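Local coordinates for CRISPR-associated protein,CRISPR-associated endonuclease Cas9 (Corynebacterium diphtheriae, PDB 6JOO) that is an RNA-guided CRISPR endonuclease of bacterial adaptive immunity, captured here as an engineered construct bound to single-guide RNA and target DNA, at residues 263-272 with 344-352. Residues are numbered along the deposited sequence; the frame is centred on the assembly and turned at random.
Sequences ASDAFQRYRI and PPTHDTNRS. With nucleotides of chain B.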
ATOM      1  N   ALA A 263      28.937  -9.268  -7.176  1.00139.47           N
ATOM      2  CA  ALA A 263      29.948  -8.460  -7.863  1.00152.38           C
ATOM      3  C   ALA A 263      30.861  -7.749  -6.865  1.00157.71           C
ATOM      4  O   ALA A 263      31.273  -6.606  -7.075  1.00165.03           O
ATOM      5  CB  ALA A 263      29.312  -7.455  -8.825  1.00143.68           C
ATOM      6  N   SER A 264      31.175  -8.429  -5.768  1.00129.17           N
ATOM      7  CA  SER A 264      32.192  -7.976  -4.834  1.00130.42           C
ATOM      8  C   SER A 264      33.343  -8.970  -4.839  1.00135.12           C
ATOM      9  O   SER A 264      33.155 -10.157  -5.124  1.00139.77           O
ATOM     10  CB  SER A 264      31.634  -7.827  -3.416  1.00109.74           C
ATOM     11  OG  SER A 264      31.245  -9.082  -2.886  1.00 94.05           O
ATOM     12  N   ASP A 265      34.545  -8.476  -4.528  1.00119.84           N
ATOM     13  CA  ASP A 265      35.697  -9.367  -4.467  1.00135.26           C
ATOM     14  C   ASP A 265      35.466 -10.497  -3.473  1.00125.84           C
ATOM     15  O   ASP A 265      35.984 -11.601  -3.661  1.00144.52           O
ATOM     16  CB  ASP A 265      36.964  -8.582  -4.111  1.00149.43           C
ATOM     17  CG  ASP A 265      38.235  -9.399  -4.309  1.00159.42           C
ATOM     18  OD1 ASP A 265      38.447 -10.377  -3.563  1.00160.09           O
ATOM     19  OD2 ASP A 265      39.018  -9.069  -5.225  1.00165.62           O
ATOM     20  N   ALA A 266      34.671 -10.252  -2.430  1.00 96.82           N
ATOM     21  CA  ALA A 266      34.327 -11.320  -1.498  1.00 99.57           C
ATOM     22  C   ALA A 266      33.544 -12.425  -2.197  1.00110.31           C
ATOM     23  O   ALA A 266      34.002 -13.571  -2.279  1.00115.37           O
ATOM     24  CB  ALA A 266      33.534 -10.753  -0.319  1.00 72.77           C
ATOM     25  N   PHE A 267      32.362 -12.093  -2.724  1.00142.11           N
ATOM     26  CA  PHE A 267      31.478 -13.111  -3.285  1.00138.34           C
ATOM     27  C   PHE A 267      32.100 -13.781  -4.502  1.00143.33           C
ATOM     28  O   PHE A 267      32.011 -15.004  -4.666  1.00144.28           O
ATOM     29  CB  PHE A 267      30.124 -12.495  -3.648  1.00126.52           C
ATOM     30  CG  PHE A 267      29.166 -13.469  -4.286  1.00125.04           C
ATOM     31  CD1 PHE A 267      28.484 -14.394  -3.512  1.00121.80           C
ATOM     32  CD2 PHE A 267      28.950 -13.460  -5.656  1.00127.79           C
ATOM     33  CE1 PHE A 267      27.606 -15.291  -4.090  1.00116.79           C
ATOM     34  CE2 PHE A 267      28.072 -14.357  -6.239  1.00123.00           C
ATOM     35  CZ  PHE A 267      27.399 -15.273  -5.454  1.00118.38           C
ATOM     36  N   GLN A 268      32.728 -12.994  -5.374  1.00122.70           N
ATOM     37  CA  GLN A 268      33.349 -13.567  -6.561  1.00138.07           C
ATOM     38  C   GLN A 268      34.450 -14.548  -6.179  1.00152.47           C
ATOM     39  O   GLN A 268      34.504 -15.669  -6.697  1.00158.00           O
ATOM     40  CB  GLN A 268      33.882 -12.452  -7.457  1.00139.46           C
ATOM     41  CG  GLN A 268      32.790 -11.528  -7.980  1.00130.59           C
ATOM     42  CD  GLN A 268      32.037 -12.107  -9.168  1.00135.27           C
ATOM     43  OE1 GLN A 268      32.182 -13.285  -9.495  1.00145.63           O
ATOM     44  NE2 GLN A 268      31.232 -11.277  -9.824  1.00129.37           N
ATOM     45  N   ARG A 269      35.328 -14.152  -5.252  1.00146.49           N
ATOM     46  CA  ARG A 269      36.339 -15.083  -4.760  1.00156.47           C
ATOM     47  C   ARG A 269      35.709 -16.179  -3.912  1.00153.85           C
ATOM     48  O   ARG A 269      36.305 -17.250  -3.735  1.00165.73           O
ATOM     49  CB  ARG A 269      37.409 -14.338  -3.963  1.00155.46           C
ATOM     50  N   TYR A 270      34.509 -15.932  -3.387  1.00143.51           N
ATOM     51  CA  TYR A 270      33.800 -16.977  -2.663  1.00144.36           C
ATOM     52  C   TYR A 270      33.132 -17.951  -3.621  1.00149.44           C
ATOM     53  O   TYR A 270      33.131 -19.164  -3.380  1.00157.40           O
ATOM     54  CB  TYR A 270      32.765 -16.364  -1.723  1.00134.65           C
ATOM     55  CG  TYR A 270      31.658 -17.314  -1.317  1.00123.64           C
ATOM     56  CD1 TYR A 270      31.789 -18.126  -0.198  1.00126.04           C
ATOM     57  CD2 TYR A 270      30.472 -17.383  -2.042  1.00121.03           C
ATOM     58  CE1 TYR A 270      30.777 -18.989   0.180  1.00122.56           C
ATOM     59  CE2 TYR A 270      29.460 -18.241  -1.674  1.00118.28           C
ATOM     60  CZ  TYR A 270      29.616 -19.040  -0.563  1.00116.22           C
ATOM     61  OH  TYR A 270      28.606 -19.896  -0.192  1.00114.19           O
ATOM     62  N   ARG A 271      32.560 -17.436  -4.712  1.00161.54           N
ATOM     63  CA  ARG A 271      31.704 -18.254  -5.564  1.00158.45           C
ATOM     64  C   ARG A 271      32.479 -19.399  -6.207  1.00171.80           C
ATOM     65  O   ARG A 271      32.029 -20.550  -6.189  1.00178.51           O
ATOM     66  CB  ARG A 271      31.037 -17.388  -6.631  1.00148.08           C
ATOM     67  CG  ARG A 271      30.297 -18.201  -7.675  1.00144.68           C
ATOM     68  CD  ARG A 271      29.358 -17.352  -8.508  1.00140.40           C
ATOM     69  NE  ARG A 271      29.980 -16.123  -8.994  1.00144.31           N
ATOM     70  CZ  ARG A 271      29.564 -15.457 -10.066  1.00132.18           C
ATOM     71  NH1 ARG A 271      28.539 -15.912 -10.772  1.00128.62           N
ATOM     72  NH2 ARG A 271      30.177 -14.343 -10.441  1.00139.62           N
ATOM     73  N   ILE A 272      33.649 -19.105  -6.781  1.00154.28           N
ATOM     74  CA  ILE A 272      34.429 -20.163  -7.419  1.00160.59           C
ATOM     75  C   ILE A 272      34.978 -21.142  -6.389  1.00157.74           C
ATOM     76  O   ILE A 272      35.202 -22.318  -6.704  1.00161.56           O
ATOM     77  CB  ILE A 272      35.561 -19.574  -8.283  1.00174.75           C
ATOM     78  CG1 ILE A 272      35.882 -18.137  -7.870  1.00188.02           C
ATOM     79  CG2 ILE A 272      35.203 -19.642  -9.752  1.00168.39           C
ATOM     80  CD1 ILE A 272      36.883 -18.034  -6.766  1.00200.78           C
ATOM     81  N   PRO A 344      32.014 -22.621 -16.164  1.00188.54           N
ATOM     82  CA  PRO A 344      32.610 -22.362 -14.847  1.00189.68           C
ATOM     83  C   PRO A 344      32.535 -20.888 -14.490  1.00186.78           C
ATOM     84  O   PRO A 344      32.415 -20.029 -15.376  1.00186.25           O
ATOM     85  CB  PRO A 344      34.067 -22.821 -15.024  1.00196.61           C
ATOM     86  CG  PRO A 344      34.314 -22.735 -16.487  1.00199.46           C
ATOM     87  CD  PRO A 344      33.015 -23.124 -17.123  1.00197.51           C
ATOM     88  N   PRO A 345      32.609 -20.554 -13.204  1.00195.95           N
ATOM     89  CA  PRO A 345      32.503 -19.160 -12.777  1.00195.09           C
ATOM     90  C   PRO A 345      33.865 -18.474 -12.766  1.00207.49           C
ATOM     91  O   PRO A 345      34.913 -19.103 -12.918  1.00217.01           O
ATOM     92  CB  PRO A 345      31.935 -19.275 -11.349  1.00185.10           C
ATOM     93  CG  PRO A 345      32.030 -20.767 -10.979  1.00182.48           C
ATOM     94  CD  PRO A 345      32.830 -21.438 -12.054  1.00191.87           C
ATOM     95  N   THR A 346      33.823 -17.156 -12.584  1.00173.41           N
ATOM     96  CA  THR A 346      35.018 -16.328 -12.651  1.00164.66           C
ATOM     97  C   THR A 346      34.793 -15.081 -11.807  1.00158.85           C
ATOM     98  O   THR A 346      33.667 -14.771 -11.410  1.00151.42           O
ATOM     99  CB  THR A 346      35.350 -15.941 -14.101  1.00157.53           C
ATOM    100  OG1 THR A 346      34.933 -16.982 -14.994  1.00165.83           O
ATOM    101  CG2 THR A 346      36.834 -15.730 -14.268  1.00152.50           C
ATOM    102  N   HIS A 347      35.883 -14.363 -11.532  1.00140.11           N
ATOM    103  CA  HIS A 347      35.800 -13.043 -10.904  1.00139.84           C
ATOM    104  C   HIS A 347      35.219 -12.090 -11.944  1.00141.96           C
ATOM    105  O   HIS A 347      35.930 -11.358 -12.636  1.00138.01           O
ATOM    106  CB  HIS A 347      37.168 -12.587 -10.406  1.00143.90           C
ATOM    107  CG  HIS A 347      37.110 -11.484  -9.393  1.00140.24           C
ATOM    108  ND1 HIS A 347      36.243 -10.417  -9.496  1.00130.98           N
ATOM    109  CD2 HIS A 347      37.813 -11.287  -8.252  1.00143.99           C
ATOM    110  CE1 HIS A 347      36.418  -9.611  -8.464  1.00132.54           C
ATOM    111  NE2 HIS A 347      37.365 -10.115  -7.694  1.00137.22           N
ATOM    112  N   ASP A 348      33.886 -12.104 -12.046  1.00157.54           N
ATOM    113  CA  ASP A 348      33.211 -11.479 -13.181  1.00144.11           C
ATOM    114  C   ASP A 348      33.373  -9.962 -13.184  1.00141.89           C
ATOM    115  O   ASP A 348      33.538  -9.353 -14.247  1.00146.74           O
ATOM    116  CB  ASP A 348      31.730 -11.858 -13.177  1.00122.01           C
ATOM    117  CG  ASP A 348      31.457 -13.165 -13.904  1.00132.51           C
ATOM    118  OD1 ASP A 348      31.624 -13.210 -15.143  1.00150.22           O
ATOM    119  OD2 ASP A 348      31.084 -14.152 -13.232  1.00133.94           O
ATOM    120  N   THR A 349      33.317  -9.332 -12.008  1.00132.02           N
ATOM    121  CA  THR A 349      33.392  -7.874 -11.947  1.00136.79           C
ATOM    122  C   THR A 349      34.739  -7.364 -12.450  1.00143.15           C
ATOM    123  O   THR A 349      34.801  -6.386 -13.202  1.00133.25           O
ATOM    124  CB  THR A 349      33.129  -7.384 -10.522  1.00134.85           C
ATOM    125  OG1 THR A 349      33.945  -6.237 -10.248  1.00149.67           O
ATOM    126  CG2 THR A 349      33.440  -8.470  -9.521  1.00128.60           C
ATOM    127  N   ASN A 350      35.832  -8.016 -12.041  1.00133.47           N
ATOM    128  CA  ASN A 350      37.152  -7.571 -12.479  1.00142.39           C
ATOM    129  C   ASN A 350      37.323  -7.737 -13.986  1.00146.22           C
ATOM    130  O   ASN A 350      37.920  -6.880 -14.647  1.00145.01           O
ATOM    131  CB  ASN A 350      38.247  -8.325 -11.722  1.00147.96           C
ATOM    132  CG  ASN A 350      38.435  -7.813 -10.306  1.00145.43           C
ATOM    133  OD1 ASN A 350      37.882  -6.782  -9.928  1.00138.88           O
ATOM    134  ND2 ASN A 350      39.228  -8.530  -9.517  1.00152.93           N
ATOM    135  N   ARG A 351      36.802  -8.832 -14.547  1.00141.59           N
ATOM    136  CA  ARG A 351      36.833  -9.001 -15.997  1.00144.61           C
ATOM    137  C   ARG A 351      36.006  -7.923 -16.686  1.00135.34           C
ATOM    138  O   ARG A 351      36.435  -7.339 -17.688  1.00140.15           O
ATOM    139  CB  ARG A 351      36.318 -10.388 -16.387  1.00147.50           C
ATOM    140  CG  ARG A 351      36.980 -11.544 -15.667  1.00153.82           C
ATOM    141  CD  ARG A 351      36.314 -12.863 -16.028  1.00153.25           C
ATOM    142  NE  ARG A 351      36.788 -13.416 -17.295  1.00161.07           N
ATOM    143  CZ  ARG A 351      36.123 -13.338 -18.444  1.00163.18           C
ATOM    144  NH1 ARG A 351      34.947 -12.727 -18.490  1.00156.15           N
ATOM    145  NH2 ARG A 351      36.634 -13.872 -19.546  1.00171.13           N
ATOM    146  N   SER A 352      34.813  -7.643 -16.157  1.00143.10           N
ATOM    147  CA  SER A 352      33.944  -6.654 -16.786  1.00146.67           C
ATOM    148  C   SER A 352      34.554  -5.259 -16.721  1.00146.90           C
ATOM    149  O   SER A 352      34.354  -4.444 -17.629  1.00149.57           O
ATOM    150  CB  SER A 352      32.567  -6.671 -16.123  1.00141.20           C
ATOM    151  OG  SER A 352      32.050  -7.990 -16.048  1.00144.31           O
TER
ATOM    152  P     U B   6      25.604 -17.321  -8.065  1.00154.97           P
ATOM    153  OP1   U B   6      26.196 -15.982  -8.309  1.00151.91           O
ATOM    154  OP2   U B   6      24.163 -17.447  -7.731  1.00152.96           O
ATOM    155  O5'   U B   6      25.875 -18.202  -9.359  1.00162.85           O
ATOM    156  C5'   U B   6      25.032 -18.096 -10.491  1.00166.13           C
ATOM    157  C4'   U B   6      24.826 -19.436 -11.146  1.00172.45           C
ATOM    158  O4'   U B   6      24.586 -20.448 -10.135  1.00172.41           O
ATOM    159  C3'   U B   6      23.622 -19.535 -12.065  1.00174.46           C
ATOM    160  O3'   U B   6      23.882 -19.013 -13.355  1.00178.92           O
ATOM    161  C2'   U B   6      23.316 -21.026 -12.059  1.00177.12           C
ATOM    162  O2'   U B   6      24.191 -21.722 -12.933  1.00182.28           O
ATOM    163  C1'   U B   6      23.668 -21.405 -10.619  1.00174.90           C
ATOM    164  N1    U B   6      22.486 -21.406  -9.727  1.00171.34           N
ATOM    165  C2    U B   6      21.539 -22.402  -9.879  1.00173.99           C
ATOM    166  O2    U B   6      21.616 -23.283 -10.719  1.00179.53           O
ATOM    167  N3    U B   6      20.482 -22.328  -9.006  1.00170.02           N
ATOM    168  C4    U B   6      20.286 -21.386  -8.016  1.00164.89           C
ATOM    169  O4    U B   6      19.280 -21.454  -7.308  1.00162.60           O
ATOM    170  C5    U B   6      21.312 -20.395  -7.922  1.00162.89           C
ATOM    171  C6    U B   6      22.352 -20.441  -8.758  1.00166.11           C
ATOM    172  P     A B   5      24.035 -18.263  -2.355  1.00137.56           P
ATOM    173  OP1   A B   5      24.522 -16.888  -2.077  1.00135.96           O
ATOM    174  OP2   A B   5      22.579 -18.524  -2.491  1.00136.67           O
ATOM    175  O5'   A B   5      24.745 -18.784  -3.681  1.00144.02           O
ATOM    176  C5'   A B   5      26.159 -18.773  -3.794  1.00148.66           C
ATOM    177  C4'   A B   5      26.624 -19.560  -4.992  1.00156.68           C
ATOM    178  O4'   A B   5      26.346 -20.970  -4.799  1.00160.98           O
ATOM    179  C3'   A B   5      25.944 -19.233  -6.309  1.00159.28           C
ATOM    180  O3'   A B   5      26.452 -18.059  -6.918  1.00159.74           O
ATOM    181  C2'   A B   5      26.179 -20.499  -7.121  1.00165.43           C
ATOM    182  O2'   A B   5      27.507 -20.532  -7.622  1.00169.37           O
ATOM    183  C1'   A B   5      26.048 -21.574  -6.041  1.00166.16           C
ATOM    184  N9    A B   5      24.686 -22.132  -5.980  1.00166.80           N
ATOM    185  C8    A B   5      23.695 -21.856  -5.071  1.00163.61           C
ATOM    186  N7    A B   5      22.587 -22.523  -5.289  1.00164.43           N
ATOM    187  C5    A B   5      22.869 -23.283  -6.414  1.00169.13           C
ATOM    188  C6    A B   5      22.106 -24.206  -7.148  1.00172.38           C
ATOM    189  N6    A B   5      20.847 -24.526  -6.847  1.00171.36           N
ATOM    190  N1    A B   5      22.687 -24.790  -8.220  1.00176.53           N
ATOM    191  C2    A B   5      23.950 -24.465  -8.521  1.00177.88           C
ATOM    192  N3    A B   5      24.768 -23.614  -7.906  1.00175.36           N
ATOM    193  C4    A B   5      24.159 -23.052  -6.850  1.00170.75           C
TER
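With CG anti to the backbone N in both Asp265 (chi1 -168°) and His347 (chi1 -162°), the carboxylate and the imidazole swing into reach of each other, illustrating how the starts of two helices can be tied together through side chains. His347 NE2 donates to Asp265 OD2 at 3.1 Å; the bond is nearly straight and lies in the ring plane, yet reaches the carboxylate from above its own plane. Gln268 CB sits over one face of the imidazole, 3.8 Å from its centroid, a CH-pi contact, while Asn350 ND2 lies over the opposite face. Bent at chi2, the Gln268 chain passes CG along Thr349 CG2 (3.5 Å). One turn further on, Arg271 NH2 forms a salt bridge of 2.9 Å with Asp348 OD2. The same guanidinium lies near the U6 phosphate of RNA chain B, so Asp348 may help orient it. Ile272 CG2 packs on Pro345 CG at 3.6 Å. Both segments lie in the alpha-helical lobe region of the Cas9 fusion chain, where the N-to-C directions of helices 265-272 and 348-352 are 117° apart. Phe267 and Tyr270 approach the RNA and also touch Leu428 of helix 425-436, whereas Ile272 and His347 pack against helix 296-305.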